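Local coordinates for protein bazooka, isoform C,LD29223p (Drosophila melanogaster, PDB 5OAK) that serves as a cell polarity protein whose first PDZ domain binds the PDZ-binding motif of Par-6, and probably binds phosphatidylinositol and phosphatidic acid, at residues L9-E14 and S42-G47. Residues are numbered along the deposited sequence; the frame is centred on the assembly and turned at random. Where two conformers were deposited one is given.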
loop_
_atom_site.group_PDB
_atom_site.type_symbol
_atom_site.label_atom_id
_atom_site.label_comp_id
_atom_site.label_asym_id
_atom_site.label_seq_id
_atom_site.Cartn_x
_atom_site.Cartn_y
_atom_site.Cartn_z
ATOM N N LEU A 9 3.051 2.873 9.379
ATOM C CA LEU A 9 1.822 2.209 9.794
ATOM C C LEU A 9 2.038 0.705 9.822
ATOM O O LEU A 9 2.909 0.165 9.132
ATOM C CB LEU A 9 0.674 2.511 8.822
ATOM C CG LEU A 9 0.441 4.003 8.573
ATOM C CD1 LEU A 9 -0.750 4.215 7.607
ATOM C CD2 LEU A 9 0.252 4.772 9.883
ATOM N N LEU A 10 1.194 0.028 10.591
ATOM C CA LEU A 10 1.259 -1.430 10.675
ATOM C C LEU A 10 -0.110 -1.972 10.327
ATOM O O LEU A 10 -1.113 -1.575 10.958
ATOM C CB LEU A 10 1.645 -1.861 12.079
ATOM C CG LEU A 10 1.653 -3.356 12.329
ATOM C CD1 LEU A 10 2.715 -4.067 11.503
ATOM C CD2 LEU A 10 1.867 -3.633 13.788
ATOM N N ILE A 11 -0.171 -2.831 9.318
ATOM C CA ILE A 11 -1.423 -3.510 8.962
ATOM C C ILE A 11 -1.230 -4.990 9.224
ATOM O O ILE A 11 -0.298 -5.595 8.675
ATOM C CB ILE A 11 -1.791 -3.304 7.461
ATOM C CG1 ILE A 11 -1.962 -1.838 7.169
ATOM C CG2 ILE A 11 -3.089 -4.013 7.097
ATOM C CD1 ILE A 11 -2.162 -1.651 5.666
ATOM N N ILE A 12 -2.112 -5.613 9.995
ATOM C CA ILE A 12 -1.997 -7.050 10.221
ATOM C C ILE A 12 -2.537 -7.777 8.969
ATOM O O ILE A 12 -3.602 -7.422 8.454
ATOM C CB ILE A 12 -2.780 -7.462 11.479
ATOM C CG1 ILE A 12 -2.286 -6.636 12.688
ATOM C CG2 ILE A 12 -2.667 -8.970 11.759
ATOM C CD1 ILE A 12 -0.785 -6.657 12.907
ATOM N N ASN A 13 -1.815 -8.777 8.477
ATOM C CA ASN A 13 -2.227 -9.470 7.262
ATOM C C ASN A 13 -3.068 -10.681 7.634
ATOM O O ASN A 13 -2.773 -11.354 8.579
ATOM C CB ASN A 13 -0.995 -9.887 6.457
ATOM C CG ASN A 13 -1.347 -10.403 5.081
ATOM O OD1 ASN A 13 -2.419 -10.118 4.557
ATOM N ND2 ASN A 13 -0.443 -11.156 4.487
ATOM N N GLU A 14 -4.178 -10.841 6.994
ATOM C CA GLU A 14 -5.040 -12.022 7.169
ATOM C C GLU A 14 -4.906 -12.816 5.890
ATOM O O GLU A 14 -5.333 -12.353 4.821
ATOM C CB GLU A 14 -6.469 -11.580 7.405
ATOM C CG GLU A 14 -7.401 -12.767 7.571
ATOM C CD GLU A 14 -8.839 -12.330 7.812
ATOM O OE1 GLU A 14 -9.074 -11.191 8.305
ATOM O OE2 GLU A 14 -9.729 -13.126 7.462
ATOM N N SER A 42 -12.014 -2.420 8.301
ATOM C CA SER A 42 -11.030 -3.345 7.734
ATOM C C SER A 42 -9.698 -3.297 8.440
ATOM O O SER A 42 -9.428 -2.403 9.233
ATOM C CB SER A 42 -10.784 -3.029 6.255
ATOM O OG SER A 42 -10.166 -1.729 6.086
ATOM N N ARG A 43 -8.835 -4.230 8.090
ATOM C CA ARG A 43 -7.485 -4.245 8.675
ATOM C C ARG A 43 -6.700 -3.057 8.239
ATOM O O ARG A 43 -5.914 -2.529 9.023
ATOM C CB ARG A 43 -6.800 -5.536 8.362
ATOM C CG ARG A 43 -7.632 -6.722 8.991
ATOM C CD ARG A 43 -6.762 -7.917 9.117
ATOM N NE ARG A 43 -7.509 -9.109 9.531
ATOM C CZ ARG A 43 -7.694 -9.461 10.799
ATOM N NH1 ARG A 43 -7.118 -8.774 11.782
ATOM N NH2 ARG A 43 -8.391 -10.548 11.083
ATOM N N ALA A 44 -6.898 -2.598 7.006
ATOM C CA ALA A 44 -6.212 -1.380 6.564
ATOM C C ALA A 44 -6.713 -0.176 7.373
ATOM O O ALA A 44 -5.916 0.679 7.764
ATOM C CB ALA A 44 -6.467 -1.148 5.050
ATOM N N GLU A 45 -8.042 -0.092 7.623
ATOM C CA GLU A 45 -8.562 1.026 8.407
ATOM C C GLU A 45 -8.003 0.991 9.837
ATOM O O GLU A 45 -7.616 2.051 10.394
ATOM C CB GLU A 45 -10.099 1.032 8.419
ATOM C CG GLU A 45 -10.669 2.336 8.963
ATOM C CD GLU A 45 -12.195 2.342 9.059
ATOM O OE1 GLU A 45 -12.713 1.604 9.897
ATOM O OE2 GLU A 45 -12.862 3.074 8.291
ATOM N N ARG A 46 -7.950 -0.195 10.434
ATOM C CA ARG A 46 -7.454 -0.298 11.788
ATOM C C ARG A 46 -5.975 0.099 11.855
ATOM O O ARG A 46 -5.513 0.631 12.880
ATOM C CB ARG A 46 -7.723 -1.709 12.304
ATOM C CG ARG A 46 -9.235 -2.004 12.407
ATOM C CD ARG A 46 -9.993 -1.091 13.433
ATOM N NE ARG A 46 -11.481 -1.234 13.494
ATOM C CZ ARG A 46 -12.119 -2.242 14.070
ATOM N NH1 ARG A 46 -11.422 -3.225 14.567
ATOM N NH2 ARG A 46 -13.456 -2.296 14.135
ATOM N N GLY A 47 -5.233 -0.144 10.766
ATOM C CA GLY A 47 -3.843 0.282 10.735
ATOM C C GLY A 47 -3.651 1.752 10.418
ATOM O O GLY A 47 -2.501 2.213 10.331
HETATM O O HOH W 1 -0.591 1.672 12.221
HETATM O O HOH W 2 -4.461 -4.040 10.942
#
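With CG anti to the backbone N (chi1 179°) and the chain extended beyond it, E14 reaches toward R43, whose own chain runs straight from CG to NE; the two side chains cross at about a right angle. R43 grips the carboxylate side-on: NE and NH2 both donate to OE1, NE at 2.9 Å, and OE1 lies in the guanidinium plane. The carboxylate is turned 79° to that plane, and OE1 takes NE on its anti lone pair but meets NH2 from above the carboxylate plane. OE2 is held by S17 OG, and a glycerol, probably from the crystallisation liquor, also bonds OE1. On its way, R43 passes the strand end, its CD 3.3 Å from I12 O.

Further along, the first strand of the fusion's PDZ1 domain, 7-12, packs against its short first helix, 43-46, without direct backbone hydrogen bonds. One water accepts from I12 N and donates to R43 O; another joins L10 N to G47 O in the same sense. G47 CA sits 3.3 Å from L10 O, where a beta carbon would clash. I11 lays CG2 against R43 O and brings CD1 to 4.4 Å from A44 CB; A44 also rests on V38 of strand 33-38. S42 OG caps the helix through E45 N.

Replacing E14 by an alanine would probably leave the R43 guanidinium without its anionic mate and S17 OG without its acceptor. Helix and strand are thus tied by water bridges, modest apolar packing and one ion pair, whose converging N-H donors would be expected to stabilise the carboxylate's negative charge.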